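Local atomic coordinates of MutT/NUDIX family protein (Bacillus thuringiensis str. Al Hakam, PDB entry 3ID9), a protein that probably hydrolyses nucleoside diphosphates linked to another moiety, in the manner of a Nudix hydrolase. Residues Arg54-Asn57 and Gly58-Leu61; Arg67-Arg70 and Glu71-Leu75. One frame throughout, in Å; residues are numbered along the deposited sequence.

Contact 1: Arg54-Asn57 and Gly58-Leu61; sequences RVEN and GETL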
loop_
_atom_site.group_PDB
_atom_site.type_symbol
_atom_site.label_atom_id
_atom_site.label_comp_id
_atom_site.label_asym_id
_atom_site.label_seq_id
_atom_site.Cartn_x
_atom_site.Cartn_y
_atom_site.Cartn_z
ATOM N N ARG B 54 -8.969 13.044 -3.227
ATOM C CA ARG B 54 -7.578 13.379 -3.473
ATOM C C ARG B 54 -6.807 13.652 -2.182
ATOM O O ARG B 54 -7.309 14.294 -1.260
ATOM C CB ARG B 54 -7.504 14.622 -4.363
ATOM C CG ARG B 54 -6.681 14.459 -5.624
ATOM C CD ARG B 54 -5.741 15.643 -5.806
ATOM N NE ARG B 54 -6.355 16.891 -5.364
ATOM C CZ ARG B 54 -5.670 17.939 -4.910
ATOM N NH1 ARG B 54 -4.344 17.887 -4.845
ATOM N NH2 ARG B 54 -6.310 19.030 -4.499
ATOM N N VAL B 55 -5.583 13.150 -2.118
ATOM C CA VAL B 55 -4.734 13.399 -0.965
ATOM C C VAL B 55 -4.136 14.783 -1.243
ATOM O O VAL B 55 -3.436 14.970 -2.232
ATOM C CB VAL B 55 -3.627 12.335 -0.862
ATOM C CG1 VAL B 55 -2.650 12.686 0.256
ATOM C CG2 VAL B 55 -4.261 10.976 -0.608
ATOM N N GLU B 56 -4.444 15.754 -0.391
ATOM C CA GLU B 56 -3.949 17.116 -0.581
ATOM C C GLU B 56 -2.499 17.308 -0.138
ATOM O O GLU B 56 -2.030 16.683 0.817
ATOM C CB GLU B 56 -4.866 18.106 0.142
ATOM C CG GLU B 56 -6.328 17.931 -0.237
ATOM C CD GLU B 56 -7.247 18.964 0.390
ATOM O OE1 GLU B 56 -7.107 19.243 1.603
ATOM O OE2 GLU B 56 -8.124 19.488 -0.335
ATOM N N ASN B 57 -1.799 18.184 -0.845
ATOM C CA ASN B 57 -0.394 18.458 -0.568
ATOM C C ASN B 57 -0.056 18.602 0.916
ATOM O O ASN B 57 -0.666 19.393 1.640
ATOM C CB ASN B 57 0.049 19.707 -1.333
ATOM C CG ASN B 57 1.544 19.934 -1.257
ATOM O OD1 ASN B 57 2.069 20.364 -0.225
ATOM N ND2 ASN B 57 2.245 19.632 -2.351
ATOM N N GLY B 58 0.919 17.815 1.360
ATOM C CA GLY B 58 1.336 17.861 2.749
ATOM C C GLY B 58 0.596 16.915 3.676
ATOM O O GLY B 58 0.945 16.793 4.854
ATOM N N GLU B 59 -0.429 16.239 3.165
ATOM C CA GLU B 59 -1.184 15.312 4.000
ATOM C C GLU B 59 -0.634 13.907 3.874
ATOM O O GLU B 59 -0.086 13.540 2.841
ATOM C CB GLU B 59 -2.656 15.256 3.585
ATOM C CG GLU B 59 -3.465 16.521 3.733
ATOM C CD GLU B 59 -4.923 16.284 3.368
ATOM O OE1 GLU B 59 -5.176 15.775 2.255
ATOM O OE2 GLU B 59 -5.815 16.598 4.187
ATOM N N THR B 60 -0.772 13.127 4.935
ATOM C CA THR B 60 -0.364 11.737 4.892
ATOM C C THR B 60 -1.610 11.042 4.347
ATOM O O THR B 60 -2.712 11.601 4.423
ATOM C CB THR B 60 -0.076 11.173 6.287
ATOM O OG1 THR B 60 -1.231 11.339 7.116
ATOM C CG2 THR B 60 1.111 11.879 6.910
ATOM N N LEU B 61 -1.456 9.844 3.792
ATOM C CA LEU B 61 -2.616 9.135 3.270
ATOM C C LEU B 61 -3.686 9.091 4.358
ATOM O O LEU B 61 -4.872 9.254 4.082
ATOM C CB LEU B 61 -2.252 7.703 2.872
ATOM C CG LEU B 61 -1.179 7.531 1.803
ATOM C CD1 LEU B 61 -1.026 6.055 1.501
ATOM C CD2 LEU B 61 -1.551 8.301 0.556
#
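The loop that opens the Nudix box, between strand 48-54 and helix 61-72, turns on a type II beta turn from Glu56 to Glu59. Two hydrogen bonds join the same pair of residues across it. Glu59 N donates to Glu56 O at 2.9 Å, which closes the turn. In return, the Glu59 side chain reaches back over the turn, and its OE1 accepts from Glu56 N at 2.7 Å. That donor meets the anti side of the carboxylate, 22° out of its plane. With CG anti to the carbonyl carbon (chi1 -64°) and the chain extended beyond it, the Glu59 carboxylate is carried past Glu56 O to the amide. Gly58, at positive phi, supplies the third corner of the turn.

The two glutamate side chains lie side by side and point the same way, and Glu56 OE1 comes within 3.9 Å of Glu59 OE2. The closeness of two like charges is probably eased by Arg67, whose NE forms a salt bridge with Glu59 OE2 and a weak, long ion pair with Glu56 OE1. Outside the turn, the residues flanking it meet: Val55 CG2 touches Leu61 CD2 at 4.0 Å, and Val55 CG1 lies 3.7 Å from Glu59 O. Thr60 N-caps the helix, and Leu61 N bonds to Asp87 OD2 of the second subunit, bringing the dimer partner up to the helix start. Here the tight turn between strand and capped helix forms the first loop of the Nudix loop-helix-loop motif.

Contact 2: Arg67-Arg70 and Glu71-Leu75; sequences REMR and EETGL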
loop_
_atom_site.group_PDB
_atom_site.type_symbol
_atom_site.label_atom_id
_atom_site.label_comp_id
_atom_site.label_asym_id
_atom_site.label_seq_id
_atom_site.Cartn_x
_atom_site.Cartn_y
_atom_site.Cartn_z
ATOM N N ARG B 67 -9.981 12.981 6.793
ATOM C CA ARG B 67 -10.629 14.221 6.371
ATOM C C ARG B 67 -11.790 13.964 5.412
ATOM O O ARG B 67 -12.878 14.513 5.590
ATOM C CB ARG B 67 -9.621 15.166 5.702
ATOM C CG ARG B 67 -10.263 16.401 5.077
ATOM C CD ARG B 67 -9.239 17.354 4.482
ATOM N NE ARG B 67 -8.386 16.702 3.489
ATOM C CZ ARG B 67 -8.830 16.131 2.373
ATOM N NH1 ARG B 67 -10.132 16.129 2.092
ATOM N NH2 ARG B 67 -7.976 15.541 1.546
ATOM N N GLU B 68 -11.558 13.148 4.388
ATOM C CA GLU B 68 -12.606 12.843 3.429
ATOM C C GLU B 68 -13.756 12.167 4.160
ATOM O O GLU B 68 -14.928 12.463 3.920
ATOM C CB GLU B 68 -12.083 11.914 2.333
ATOM C CG GLU B 68 -11.142 12.560 1.323
ATOM C CD GLU B 68 -11.848 13.512 0.375
ATOM O OE1 GLU B 68 -13.017 13.243 0.018
ATOM O OE2 GLU B 68 -11.226 14.521 -0.028
HETATM N N MSE B 69 -13.414 11.273 5.075
HETATM C CA MSE B 69 -14.428 10.552 5.813
HETATM C C MSE B 69 -15.372 11.463 6.599
HETATM O O MSE B 69 -16.589 11.229 6.610
HETATM C CB MSE B 69 -13.771 9.536 6.737
HETATM C CG MSE B 69 -14.512 8.220 6.808
HETATM SE SE MSE B 69 -15.007 7.431 5.075
HETATM C CE MSE B 69 -16.450 6.348 5.756
ATOM N N ARG B 70 -14.852 12.504 7.249
ATOM C CA ARG B 70 -15.769 13.355 7.985
ATOM C C ARG B 70 -16.425 14.470 7.179
ATOM O O ARG B 70 -17.369 15.095 7.652
ATOM C CB ARG B 70 -15.142 13.889 9.283
ATOM C CG ARG B 70 -13.788 14.547 9.221
ATOM C CD ARG B 70 -13.178 14.481 10.632
ATOM N NE ARG B 70 -11.867 15.118 10.730
ATOM C CZ ARG B 70 -11.036 14.976 11.761
ATOM N NH1 ARG B 70 -11.368 14.214 12.797
ATOM N NH2 ARG B 70 -9.868 15.595 11.754
ATOM N N GLU B 71 -15.958 14.698 5.956
ATOM C CA GLU B 71 -16.577 15.710 5.114
ATOM C C GLU B 71 -17.739 15.052 4.366
ATOM O O GLU B 71 -18.713 15.710 4.012
ATOM C CB GLU B 71 -15.591 16.271 4.087
ATOM C CG GLU B 71 -14.290 16.813 4.671
ATOM C CD GLU B 71 -13.430 17.534 3.634
ATOM O OE1 GLU B 71 -13.357 17.055 2.478
ATOM O OE2 GLU B 71 -12.818 18.570 3.979
ATOM N N GLU B 72 -17.644 13.745 4.144
ATOM C CA GLU B 72 -18.685 13.030 3.415
ATOM C C GLU B 72 -19.628 12.196 4.275
ATOM O O GLU B 72 -20.710 11.845 3.819
ATOM C CB GLU B 72 -18.050 12.136 2.336
ATOM C CG GLU B 72 -17.201 12.912 1.322
ATOM C CD GLU B 72 -16.547 12.024 0.262
ATOM O OE1 GLU B 72 -15.800 11.090 0.625
ATOM O OE2 GLU B 72 -16.774 12.265 -0.944
ATOM N N THR B 73 -19.236 11.887 5.511
ATOM C CA THR B 73 -20.073 11.075 6.400
ATOM C C THR B 73 -20.095 11.603 7.837
ATOM O O THR B 73 -20.839 11.101 8.679
ATOM C CB THR B 73 -19.573 9.614 6.488
ATOM O OG1 THR B 73 -18.504 9.538 7.443
ATOM C CG2 THR B 73 -19.065 9.126 5.137
ATOM N N GLY B 74 -19.268 12.602 8.123
ATOM C CA GLY B 74 -19.216 13.144 9.465
ATOM C C GLY B 74 -18.758 12.169 10.545
ATOM O O GLY B 74 -18.803 12.499 11.728
ATOM N N LEU B 75 -18.303 10.979 10.154
ATOM C CA LEU B 75 -17.848 9.969 11.117
ATOM C C LEU B 75 -16.368 10.085 11.474
ATOM O O LEU B 75 -15.570 10.608 10.699
ATOM C CB LEU B 75 -18.068 8.560 10.561
ATOM C CG LEU B 75 -19.467 8.049 10.242
ATOM C CD1 LEU B 75 -19.356 6.633 9.683
ATOM C CD2 LEU B 75 -20.322 8.061 11.508
#
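Arg67 and Glu71, one helical turn apart near the end of the Nudix-box helix 61-72, meet in a weak salt bridge with NH1 3.4 Å from OE1. The carboxylate sits at the edge of the guanidinium, their planes 58° apart. The same NH1 makes a straighter bond to Glu68 OE2 at 2.9 Å (165°), in the guanidinium plane but from above the carboxylate plane. One nitrogen thus bridges two acids whose oxygens, Glu68 OE2 and Glu71 OE1, are 4.2 Å apart, a proximity that its charge would be expected to ease. The bend of the arginine at chi3 (56°) turns the group toward them, while Glu59 and Arg54 hold it from the loop side.

On the neighbouring face of the helix, Glu68 OE1 and Glu72 OE1 are like charges 3.6 Å apart with no bond between them, their carboxylates almost perpendicular; Glu72 OE1 accepts a hydrogen bond from Gly52 N on strand 48-54. Selenomethionine Met69 packs inward on Leu30, Leu37, Pro51 and Leu102, tying the helix to the sheet. Its methyl CE meets Thr73 CG2 at 3.9 Å.

Thr73 then ends the helix, followed by Gly74 at positive phi. Met69 O receives Thr73 N at 2.9 Å and Thr73 OG1 at 2.7 Å from opposite faces of its carbonyl plane, and that hydroxyl oxygen accepts Leu75 N at 3.1 Å in an ST turn.

Overall arrangement
Contact 1 and contact 2 illustrate how a short sequence motif becomes a single structural unit: the first forms the loop at the front of the Nudix box, the second the closing turns of its helix. Their centres are about 15 Å apart, yet Arg67 spans the gap. Its NE lies 2.7 Å from Glu59 OE2 in a salt bridge, and its NH2 probably hydrogen-bonds to Arg54 O at 3.1 Å, so one guanidinium ties the loop to the helix while its third nitrogen serves contact 2. In Nudix hydrolases glutamates of this helix commonly bind divalent metal ions; the acidic cluster of Glu68, Glu71 and Glu72 is consistent with such a site.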